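Local coordinates for class II aldolase/adducin domain protein (Pseudomonas syringae pv. phaseolicola 1448A, PDB 3OCR) that is of unknown function but belongs to the class II aldolase/adducin family, whose members include metal-dependent lyases and the actin-binding adducins, at residues Y55-A60 / V110-I115; A40-A45 / L70-G75; S183-I186 / L192-G195; S59-V62 / D66-F69. All blocks are in the same frame, centred on the assembly; numbering follows the deposited sequence.

All four contacts build on one mixed sheet. Contacts 1 and 4 share strand 58-61. Contacts 2 and 4 share strand 68-71, the neighbour of 58-61. Contact 3 lies in the hairpin 184-187/191-196, on the other side of strand 124-128. The centre of contact 1 is about 11 Å from the centre of each of the others. The centres of contacts 3 and 4 are about 18 Å apart. Contacts 1 and 2 cross along the chain, contact 4 is nested inside contact 2, and contact 3 comes last. Contact 1 touches contact 2 through His57 and Asn72, and contact 3 through Ile111 and Leu193. Contacts 3 and 4 are hairpins within the sheet, while contacts 1 and 2 attach helices 110-118 and 29-47 to it.

Contact 1. Residues Y55-A60 / V110-I115; sequences YTHFSA and VIHSAI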
loop_
_atom_site.group_PDB
_atom_site.type_symbol
_atom_site.label_atom_id
_atom_site.label_comp_id
_atom_site.label_asym_id
_atom_site.label_seq_id
_atom_site.Cartn_x
_atom_site.Cartn_y
_atom_site.Cartn_z
ATOM N N TYR A 55 8.956 -1.469 19.237
ATOM C CA TYR A 55 8.928 -2.820 19.739
ATOM C C TYR A 55 9.661 -3.727 18.734
ATOM O O TYR A 55 10.023 -3.288 17.639
ATOM C CB TYR A 55 7.482 -3.221 20.017
ATOM C CG TYR A 55 6.759 -2.116 20.776
ATOM C CD1 TYR A 55 7.026 -1.891 22.131
ATOM C CD2 TYR A 55 5.854 -1.262 20.131
ATOM C CE1 TYR A 55 6.401 -0.864 22.832
ATOM C CE2 TYR A 55 5.214 -0.229 20.823
ATOM C CZ TYR A 55 5.500 -0.031 22.181
ATOM O OH TYR A 55 4.898 0.975 22.901
ATOM N N THR A 56 9.909 -4.970 19.111
ATOM C CA THR A 56 10.778 -5.882 18.336
ATOM C C THR A 56 12.248 -5.448 18.226
ATOM O O THR A 56 12.587 -4.276 18.326
ATOM C CB THR A 56 10.194 -6.299 16.947
ATOM O OG1 THR A 56 10.582 -5.369 15.925
ATOM C CG2 THR A 56 8.671 -6.464 17.013
ATOM N N HIS A 57 13.108 -6.437 18.016
ATOM C CA HIS A 57 14.530 -6.293 18.217
ATOM C C HIS A 57 15.327 -7.230 17.341
ATOM O O HIS A 57 14.867 -8.337 17.015
ATOM C CB HIS A 57 14.859 -6.602 19.670
ATOM C CG HIS A 57 14.098 -5.763 20.647
ATOM N ND1 HIS A 57 14.450 -4.462 20.935
ATOM C CD2 HIS A 57 12.985 -6.024 21.375
ATOM C CE1 HIS A 57 13.589 -3.960 21.801
ATOM N NE2 HIS A 57 12.691 -4.885 22.084
ATOM N N PHE A 58 16.511 -6.771 16.957
ATOM C CA PHE A 58 17.510 -7.611 16.282
ATOM C C PHE A 58 18.729 -7.721 17.186
ATOM O O PHE A 58 19.235 -6.699 17.648
ATOM C CB PHE A 58 17.951 -6.974 14.962
ATOM C CG PHE A 58 16.861 -6.810 13.944
ATOM C CD1 PHE A 58 15.658 -7.501 14.046
ATOM C CD2 PHE A 58 17.075 -6.008 12.825
ATOM C CE1 PHE A 58 14.676 -7.350 13.092
ATOM C CE2 PHE A 58 16.085 -5.864 11.854
ATOM C CZ PHE A 58 14.885 -6.556 11.994
ATOM N N SER A 59 19.243 -8.930 17.401
ATOM C CA SER A 59 20.474 -9.080 18.207
ATOM C C SER A 59 21.586 -9.743 17.391
ATOM O O SER A 59 21.298 -10.507 16.460
ATOM C CB SER A 59 20.200 -9.888 19.481
ATOM O OG SER A 59 19.735 -11.182 19.155
ATOM N N ALA A 60 22.839 -9.433 17.738
ATOM C CA ALA A 60 24.023 -10.092 17.182
ATOM C C ALA A 60 25.039 -10.391 18.278
ATOM O O ALA A 60 25.250 -9.567 19.170
ATOM C CB ALA A 60 24.682 -9.196 16.123
ATOM N N VAL A 110 14.626 -11.255 26.233
ATOM C CA VAL A 110 14.542 -12.638 26.689
ATOM C C VAL A 110 14.511 -13.668 25.553
ATOM O O VAL A 110 15.194 -14.691 25.622
ATOM C CB VAL A 110 13.341 -12.830 27.630
ATOM C CG1 VAL A 110 13.106 -14.323 27.914
ATOM C CG2 VAL A 110 13.576 -12.043 28.953
ATOM N N ILE A 111 13.732 -13.407 24.508
ATOM C CA ILE A 111 13.699 -14.341 23.376
ATOM C C ILE A 111 15.068 -14.474 22.696
ATOM O O ILE A 111 15.501 -15.567 22.381
ATOM C CB ILE A 111 12.561 -14.018 22.359
ATOM C CG1 ILE A 111 12.478 -15.130 21.306
ATOM C CG2 ILE A 111 12.717 -12.604 21.735
ATOM C CD1 ILE A 111 11.083 -15.321 20.725
ATOM N N HIS A 112 15.749 -13.350 22.511
ATOM C CA HIS A 112 17.079 -13.330 21.943
ATOM C C HIS A 112 18.039 -14.134 22.810
ATOM O O HIS A 112 18.754 -15.002 22.305
ATOM C CB HIS A 112 17.527 -11.880 21.724
ATOM C CG HIS A 112 16.654 -11.153 20.744
ATOM N ND1 HIS A 112 16.873 -11.193 19.383
ATOM C CD2 HIS A 112 15.512 -10.441 20.923
ATOM C CE1 HIS A 112 15.923 -10.510 18.768
ATOM N NE2 HIS A 112 15.083 -10.043 19.678
ATOM N N SER A 113 18.014 -13.862 24.114
ATOM C CA SER A 113 18.838 -14.566 25.090
ATOM C C SER A 113 18.598 -16.086 25.064
ATOM O O SER A 113 19.546 -16.874 25.047
ATOM C CB SER A 113 18.528 -14.032 26.491
ATOM O OG SER A 113 19.368 -14.683 27.417
ATOM N N ALA A 114 17.334 -16.494 25.067
ATOM C CA ALA A 114 17.007 -17.931 25.047
ATOM C C ALA A 114 17.599 -18.626 23.819
ATOM O O ALA A 114 18.197 -19.711 23.932
ATOM C CB ALA A 114 15.487 -18.148 25.101
ATOM N N ILE A 115 17.438 -18.012 22.649
ATOM C CA ILE A 115 17.942 -18.611 21.408
ATOM C C ILE A 115 19.475 -18.593 21.319
ATOM O O ILE A 115 20.073 -19.628 21.039
ATOM C CB ILE A 115 17.299 -17.993 20.121
ATOM C CG1 ILE A 115 15.761 -18.043 20.172
ATOM C CG2 ILE A 115 17.811 -18.705 18.865
ATOM C CD1 ILE A 115 15.144 -19.460 20.418
#
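His112 is the helix residue that meets the strand. Its imidazole reaches from segment 110-115 to Ser59 and His57 of segment 55-60. The polar link is a hydrogen bond of 2.9 Å between Ser59 OG and His112 ND1. The hydroxyl comes at a slant to the ring. At Ser59 the side-chain oxygen sits between the backbone N and the carbonyl carbon (chi1 60°), a rotation that puts it beside the ring. Ser59 OG also bonds His116 NE2, one helical turn further on, and weakly the carbonyl of Val125.

The CE1 and NE2 side of the same ring lies close to His57. His112 CE1 lies 3.0 Å from His57 O, with that oxygen near the ring plane. His112 NE2 is 3.2 Å from His57 O, but the angle is too poor for a hydrogen bond. His57 CB touches His112 NE2 at 3.4 Å, so the ring rests against both backbone and side chain.

The contact is buried and pins helix 110-118 to one side of the sheet. Phe58 turns the other way, toward helix 29-47. Ser59 OG has one proton for two histidine nitrogens and the weakly bonded Val125 O, so at least one of the two nitrogens probably donates to it.

Contact 2. Residues A40-A45 / L70-G75; sequences AAYRLA and LINAFG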
loop_
_atom_site.group_PDB
_atom_site.type_symbol
_atom_site.label_atom_id
_atom_site.label_comp_id
_atom_site.label_asym_id
_atom_site.label_seq_id
_atom_site.Cartn_x
_atom_site.Cartn_y
_atom_site.Cartn_z
ATOM N N ALA A 40 22.927 -1.407 10.151
ATOM C CA ALA A 40 22.404 -1.453 8.798
ATOM C C ALA A 40 21.159 -2.312 8.759
ATOM O O ALA A 40 20.206 -1.983 8.056
ATOM C CB ALA A 40 23.437 -2.014 7.844
ATOM N N ALA A 41 21.161 -3.406 9.510
ATOM C CA ALA A 41 19.987 -4.309 9.535
ATOM C C ALA A 41 18.761 -3.585 10.123
ATOM O O ALA A 41 17.668 -3.651 9.553
ATOM C CB ALA A 41 20.294 -5.538 10.298
ATOM N N TYR A 42 18.959 -2.840 11.217
ATOM C CA TYR A 42 17.881 -2.003 11.772
ATOM C C TYR A 42 17.313 -0.969 10.789
ATOM O O TYR A 42 16.103 -0.896 10.613
ATOM C CB TYR A 42 18.327 -1.322 13.068
ATOM C CG TYR A 42 18.244 -2.176 14.312
ATOM C CD1 TYR A 42 17.032 -2.292 15.009
ATOM C CD2 TYR A 42 19.390 -2.841 14.826
ATOM C CE1 TYR A 42 16.938 -3.021 16.168
ATOM C CE2 TYR A 42 19.306 -3.582 16.000
ATOM C CZ TYR A 42 18.062 -3.681 16.654
ATOM O OH TYR A 42 17.917 -4.398 17.798
ATOM N N ARG A 43 18.182 -0.162 10.175
ATOM C CA ARG A 43 17.789 0.785 9.140
ATOM C C ARG A 43 17.161 0.202 7.883
ATOM O O ARG A 43 16.294 0.836 7.277
ATOM C CB ARG A 43 19.007 1.627 8.707
ATOM C CG ARG A 43 19.690 2.304 9.869
ATOM C CD ARG A 43 19.012 3.614 10.216
ATOM N NE ARG A 43 19.835 4.407 11.124
ATOM C CZ ARG A 43 20.207 5.667 10.921
ATOM N NH1 ARG A 43 19.813 6.337 9.849
ATOM N NH2 ARG A 43 20.948 6.269 11.828
ATOM N N LEU A 44 17.631 -0.966 7.460
ATOM C CA LEU A 44 17.037 -1.665 6.310
ATOM C C LEU A 44 15.600 -2.096 6.610
ATOM O O LEU A 44 14.708 -1.992 5.748
ATOM C CB LEU A 44 17.865 -2.909 5.932
ATOM C CG LEU A 44 19.161 -2.618 5.185
ATOM C CD1 LEU A 44 20.094 -3.834 5.216
ATOM C CD2 LEU A 44 18.850 -2.213 3.742
ATOM N N ALA A 45 15.393 -2.553 7.840
ATOM C CA ALA A 45 14.066 -3.019 8.286
ATOM C C ALA A 45 13.109 -1.826 8.310
ATOM O O ALA A 45 11.925 -1.959 7.995
ATOM C CB ALA A 45 14.154 -3.666 9.673
ATOM N N LEU A 70 24.769 -7.415 21.021
ATOM C CA LEU A 70 24.320 -6.064 20.691
ATOM C C LEU A 70 22.828 -6.027 20.397
ATOM O O LEU A 70 22.284 -6.932 19.745
ATOM C CB LEU A 70 25.104 -5.548 19.486
ATOM C CG LEU A 70 26.609 -5.371 19.699
ATOM C CD1 LEU A 70 27.396 -5.567 18.370
ATOM C CD2 LEU A 70 26.860 -3.998 20.299
ATOM N N ILE A 71 22.167 -4.977 20.885
ATOM C CA ILE A 71 20.731 -4.764 20.682
ATOM C C ILE A 71 20.446 -3.249 20.722
ATOM O O ILE A 71 21.303 -2.452 21.179
ATOM C CB ILE A 71 19.907 -5.572 21.736
ATOM C CG1 ILE A 71 18.423 -5.628 21.376
ATOM C CG2 ILE A 71 20.174 -5.039 23.154
ATOM C CD1 ILE A 71 17.726 -6.930 21.774
ATOM N N ASN A 72 19.286 -2.841 20.201
ATOM C CA ASN A 72 18.879 -1.432 20.260
ATOM C C ASN A 72 18.648 -0.951 21.690
ATOM O O ASN A 72 18.251 -1.732 22.569
ATOM C CB ASN A 72 17.650 -1.123 19.359
ATOM C CG ASN A 72 16.374 -1.850 19.802
ATOM O OD1 ASN A 72 16.365 -3.058 20.037
ATOM N ND2 ASN A 72 15.288 -1.102 19.904
ATOM N N ALA A 73 18.941 0.324 21.904
ATOM C CA ALA A 73 18.604 1.023 23.134
ATOM C C ALA A 73 17.094 1.169 23.260
ATOM O O ALA A 73 16.396 1.364 22.261
ATOM C CB ALA A 73 19.293 2.420 23.178
ATOM N N PHE A 74 16.625 1.117 24.511
ATOM C CA PHE A 74 15.209 1.186 24.900
ATOM C C PHE A 74 14.547 2.454 24.398
ATOM O O PHE A 74 14.907 3.553 24.823
ATOM C CB PHE A 74 15.132 1.194 26.432
ATOM C CG PHE A 74 13.803 0.726 27.006
ATOM C CD1 PHE A 74 12.860 0.071 26.212
ATOM C CD2 PHE A 74 13.532 0.899 28.370
ATOM C CE1 PHE A 74 11.646 -0.391 26.761
ATOM C CE2 PHE A 74 12.337 0.437 28.933
ATOM C CZ PHE A 74 11.393 -0.207 28.126
ATOM N N GLY A 75 13.609 2.318 23.471
ATOM C CA GLY A 75 12.830 3.486 23.040
ATOM C C GLY A 75 13.278 4.199 21.771
ATOM O O GLY A 75 12.599 5.109 21.317
#
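Tyr42 carries this contact from the helix, and Asn72 is its main partner. Segment 40-45 is a piece of helix 29-47, and it reaches the other segment at Tyr42 alone. Tyr42 points toward the loop end of strand 68-71. Its CG is anti to the carbonyl carbon (chi1 -81°), which sends the ring off the helix to the strand. The phenol oxygen accepts a hydrogen bond from Asn72 N at 3.2 Å, with an N-H...O angle of 147°. Tyr42 OH also lies 3.0 Å from Asn72 OD1, and it bonds the backbone N of Phe58. Asn72 OD1 is held in turn by His57 ND1. The two side chains run at about a right angle, and Asn72 CB sits 3.7 Å from Tyr42 CZ, oblique to the ring. Ile71 CG1 makes a van der Waals contact with Tyr42 OH at 3.8 Å. The ring of Tyr42 meets that of Phe58, and it packs edge-to-face with Phe78. A buried helix tyrosine thus ties helix 29-47 to the end of strand 68-71 and the start of its antiparallel neighbour 58-61, in the layered alpha/beta fold of class II aldolases.

Contact 3. Residues S183-I186 / L192-G195; sequences SVMI and LLTG
Gly195 and Ser183 are joined by the shortest of the three backbone hydrogen bonds here, Gly195 N to Ser183 O at 2.6 Å. Met185 and Leu193 exchange the other two. Met185 N gives to Leu193 O at 2.7 Å, and Leu193 N gives back to Met185 O at 2.9 Å. All three bonds are fairly straight. Met185 and Leu193 thus form a hydrogen-bonded pair, flanked by the non-hydrogen-bonded pairs Val184 with Thr194 and Ile186 with Leu192. Two CA-H...O contacts supplement these bonds, the closer running from Val184 CA to Leu193 O at 3.4 Å.

This is an antiparallel beta hairpin of strands 184-187 and 191-196. It lies inside the sheet, with strand 157-160 beside 184-187 and strand 124-128 beside 191-196. His127 ND1 bonds the carbonyl of Leu192.

Packing differs on the two faces. Val184, Ile186, Leu192 and Thr194 share one face, where Val184 and Thr194 meet helix 199-219. There Ile186 and Leu192 lie alongside each other and point the same way, with Ile186 CG1 4.0 Å from Leu192 CD2. Thr194 OG1 is buried on this face with no polar partner in the model. Met185, a selenomethionine, and Leu193 occupy the other face. The Met185 chain bends at its last torsion (chi3 40°), and its CE meets Leu193 CD2 at 4.2 Å. Met185 also packs on helix 169-179.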
loop_
_atom_site.group_PDB
_atom_site.type_symbol
_atom_site.label_atom_id
_atom_site.label_comp_id
_atom_site.label_asym_id
_atom_site.label_seq_id
_atom_site.Cartn_x
_atom_site.Cartn_y
_atom_site.Cartn_z
ATOM N N SER A 183 16.609 -22.568 11.669
ATOM C CA SER A 183 17.011 -21.190 11.891
ATOM C C SER A 183 15.939 -20.183 11.442
ATOM O O SER A 183 16.223 -18.971 11.283
ATOM C CB SER A 183 18.362 -20.896 11.229
ATOM O OG SER A 183 18.248 -20.896 9.805
ATOM N N VAL A 184 14.729 -20.700 11.207
ATOM C CA VAL A 184 13.547 -19.890 10.843
ATOM C C VAL A 184 12.367 -20.427 11.645
ATOM O O VAL A 184 12.156 -21.651 11.681
ATOM C CB VAL A 184 13.184 -20.032 9.353
ATOM C CG1 VAL A 184 11.981 -19.160 9.026
ATOM C CG2 VAL A 184 14.381 -19.683 8.436
HETATM N N MSE A 185 11.621 -19.521 12.290
HETATM C CA MSE A 185 10.478 -19.907 13.110
HETATM C C MSE A 185 9.296 -18.960 12.907
HETATM O O MSE A 185 9.431 -17.718 12.813
HETATM C CB MSE A 185 10.834 -19.982 14.594
HETATM C CG MSE A 185 9.740 -20.726 15.472
HETATM SE SE MSE A 185 10.455 -21.518 17.122
HETATM C CE MSE A 185 11.609 -19.960 17.448
ATOM N N ILE A 186 8.123 -19.557 12.843
ATOM C CA ILE A 186 6.936 -18.752 12.854
ATOM C C ILE A 186 6.374 -18.832 14.270
ATOM O O ILE A 186 6.020 -19.918 14.789
ATOM C CB ILE A 186 5.938 -19.170 11.717
ATOM C CG1 ILE A 186 6.530 -18.781 10.357
ATOM C CG2 ILE A 186 4.562 -18.522 11.915
ATOM C CD1 ILE A 186 5.689 -19.248 9.113
ATOM N N LEU A 192 7.430 -13.250 13.234
ATOM C CA LEU A 192 8.445 -14.078 12.583
ATOM C C LEU A 192 9.768 -13.999 13.312
ATOM O O LEU A 192 10.124 -12.944 13.847
ATOM C CB LEU A 192 8.644 -13.661 11.114
ATOM C CG LEU A 192 7.437 -13.519 10.169
ATOM C CD1 LEU A 192 7.919 -12.890 8.865
ATOM C CD2 LEU A 192 6.720 -14.852 9.918
ATOM N N LEU A 193 10.509 -15.101 13.272
ATOM C CA LEU A 193 11.840 -15.153 13.814
ATOM C C LEU A 193 12.809 -15.845 12.846
ATOM O O LEU A 193 12.548 -16.937 12.307
ATOM C CB LEU A 193 11.839 -15.811 15.200
ATOM C CG LEU A 193 13.170 -15.697 15.962
ATOM C CD1 LEU A 193 12.972 -15.422 17.424
ATOM C CD2 LEU A 193 14.040 -16.939 15.737
ATOM N N THR A 194 13.929 -15.175 12.631
ATOM C CA THR A 194 14.968 -15.671 11.782
ATOM C C THR A 194 16.309 -15.677 12.539
ATOM O O THR A 194 16.582 -14.758 13.317
ATOM C CB THR A 194 14.920 -14.785 10.547
ATOM O OG1 THR A 194 14.400 -15.528 9.439
ATOM C CG2 THR A 194 16.216 -14.101 10.265
ATOM N N GLY A 195 17.111 -16.729 12.360
ATOM C CA GLY A 195 18.461 -16.742 12.884
ATOM C C GLY A 195 19.406 -16.814 11.707
ATOM O O GLY A 195 18.964 -17.074 10.586
#

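Contact 4. Residues S59-V62 / D66-F69; sequences SARV and DEHF
Arg61 and Phe69 form the tight part of this hairpin, an antiparallel non-hydrogen-bonded pair. The Phe69 ring comes against the base of the arginine, with CD1 3.6 Å from Arg61 CA and CE1 3.7 Å from Arg61 CB, the two side chains crossing at a slant. One residue back, Phe69 CA makes a CA-H...O contact with Ala60 O at 3.3 Å. One residue on, Val62 N gives a straight hydrogen bond to His68 O at 2.9 Å, and Val62 CG2 rests against the same residue.

The turn end is looser and wetter. Here the extended Arg61 chain, with CG anti to the backbone N (chi1 -169°), carries its guanidinium out to Glu67. Arg61 NH2 forms a salt bridge with Glu67 OE2 at 3.1 Å, and Arg61 NE adds a weak bond to the same oxygen. That oxygen lies near the guanidinium plane but is met from above the carboxylate plane, the two planes being 60° apart. Asp66 O sits over one guanidinium face without bonding it. Arg61 NH1 bonds Gly64 O in the turn. A water donates to Val62 O and to Asp66 O, at 2.9 and 2.6 Å, and so bridges the two segments beside the turn.

Strand 124-128 lies beside strand 58-61, and strand 87-90 beside strand 68-71. Helix 29-47 packs on Ala60 and Val62, while the ring of Phe69 meets His116 of helix 110-118.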
loop_
_atom_site.group_PDB
_atom_site.type_symbol
_atom_site.label_atom_id
_atom_site.label_comp_id
_atom_site.label_asym_id
_atom_site.label_seq_id
_atom_site.Cartn_x
_atom_site.Cartn_y
_atom_site.Cartn_z
ATOM N N SER A 59 19.243 -8.930 17.401
ATOM C CA SER A 59 20.474 -9.080 18.207
ATOM C C SER A 59 21.586 -9.743 17.391
ATOM O O SER A 59 21.298 -10.507 16.460
ATOM C CB SER A 59 20.200 -9.888 19.481
ATOM O OG SER A 59 19.735 -11.182 19.155
ATOM N N ALA A 60 22.839 -9.433 17.738
ATOM C CA ALA A 60 24.023 -10.092 17.182
ATOM C C ALA A 60 25.039 -10.391 18.278
ATOM O O ALA A 60 25.250 -9.567 19.170
ATOM C CB ALA A 60 24.682 -9.196 16.123
ATOM N N ARG A 61 25.698 -11.541 18.187
ATOM C CA ARG A 61 26.811 -11.829 19.056
ATOM C C ARG A 61 28.034 -10.976 18.686
ATOM O O ARG A 61 28.356 -10.814 17.509
ATOM C CB ARG A 61 27.178 -13.308 19.040
ATOM C CG ARG A 61 28.193 -13.623 20.183
ATOM C CD ARG A 61 28.682 -15.010 20.120
ATOM N NE ARG A 61 29.427 -15.438 21.321
ATOM C CZ ARG A 61 30.724 -15.218 21.546
ATOM N NH1 ARG A 61 31.462 -14.507 20.702
ATOM N NH2 ARG A 61 31.291 -15.698 22.648
ATOM N N VAL A 62 28.679 -10.416 19.701
ATOM C CA VAL A 62 29.958 -9.722 19.547
ATOM C C VAL A 62 31.036 -10.799 19.380
ATOM O O VAL A 62 31.186 -11.656 20.253
ATOM C CB VAL A 62 30.263 -8.836 20.778
ATOM C CG1 VAL A 62 31.671 -8.190 20.678
ATOM C CG2 VAL A 62 29.194 -7.767 20.963
ATOM N N ASP A 66 33.943 -13.478 24.817
ATOM C CA ASP A 66 32.873 -13.121 25.752
ATOM C C ASP A 66 31.490 -13.362 25.161
ATOM O O ASP A 66 31.239 -13.038 23.988
ATOM C CB ASP A 66 32.978 -11.650 26.139
ATOM C CG ASP A 66 34.312 -11.301 26.762
ATOM O OD1 ASP A 66 34.610 -11.789 27.880
ATOM O OD2 ASP A 66 35.058 -10.522 26.131
ATOM N N GLU A 67 30.586 -13.902 25.977
ATOM C CA GLU A 67 29.199 -14.062 25.562
ATOM C C GLU A 67 28.462 -12.721 25.678
ATOM O O GLU A 67 27.590 -12.541 26.531
ATOM C CB GLU A 67 28.507 -15.190 26.340
ATOM C CG GLU A 67 29.021 -16.616 25.996
ATOM C CD GLU A 67 28.499 -17.151 24.647
ATOM O OE1 GLU A 67 27.279 -17.048 24.370
ATOM O OE2 GLU A 67 29.311 -17.688 23.858
ATOM N N HIS A 68 28.854 -11.781 24.817
ATOM C CA HIS A 68 28.258 -10.451 24.756
ATOM C C HIS A 68 27.495 -10.266 23.450
ATOM O O HIS A 68 27.846 -10.879 22.434
ATOM C CB HIS A 68 29.312 -9.358 24.923
ATOM C CG HIS A 68 29.934 -9.320 26.285
ATOM N ND1 HIS A 68 31.090 -8.617 26.556
ATOM C CD2 HIS A 68 29.574 -9.913 27.447
ATOM C CE1 HIS A 68 31.411 -8.772 27.827
ATOM N NE2 HIS A 68 30.507 -9.554 28.392
ATOM N N PHE A 69 26.442 -9.441 23.509
ATOM C CA PHE A 69 25.489 -9.241 22.418
ATOM C C PHE A 69 25.093 -7.785 22.257
ATOM O O PHE A 69 25.072 -7.020 23.219
ATOM C CB PHE A 69 24.222 -10.093 22.643
ATOM C CG PHE A 69 24.524 -11.530 22.842
ATOM C CD1 PHE A 69 24.545 -12.396 21.767
ATOM C CD2 PHE A 69 24.878 -12.011 24.110
ATOM C CE1 PHE A 69 24.869 -13.742 21.946
ATOM C CE2 PHE A 69 25.219 -13.350 24.297
ATOM C CZ PHE A 69 25.210 -14.218 23.206
HETATM O O HOH W 1 32.866 -11.455 22.629
#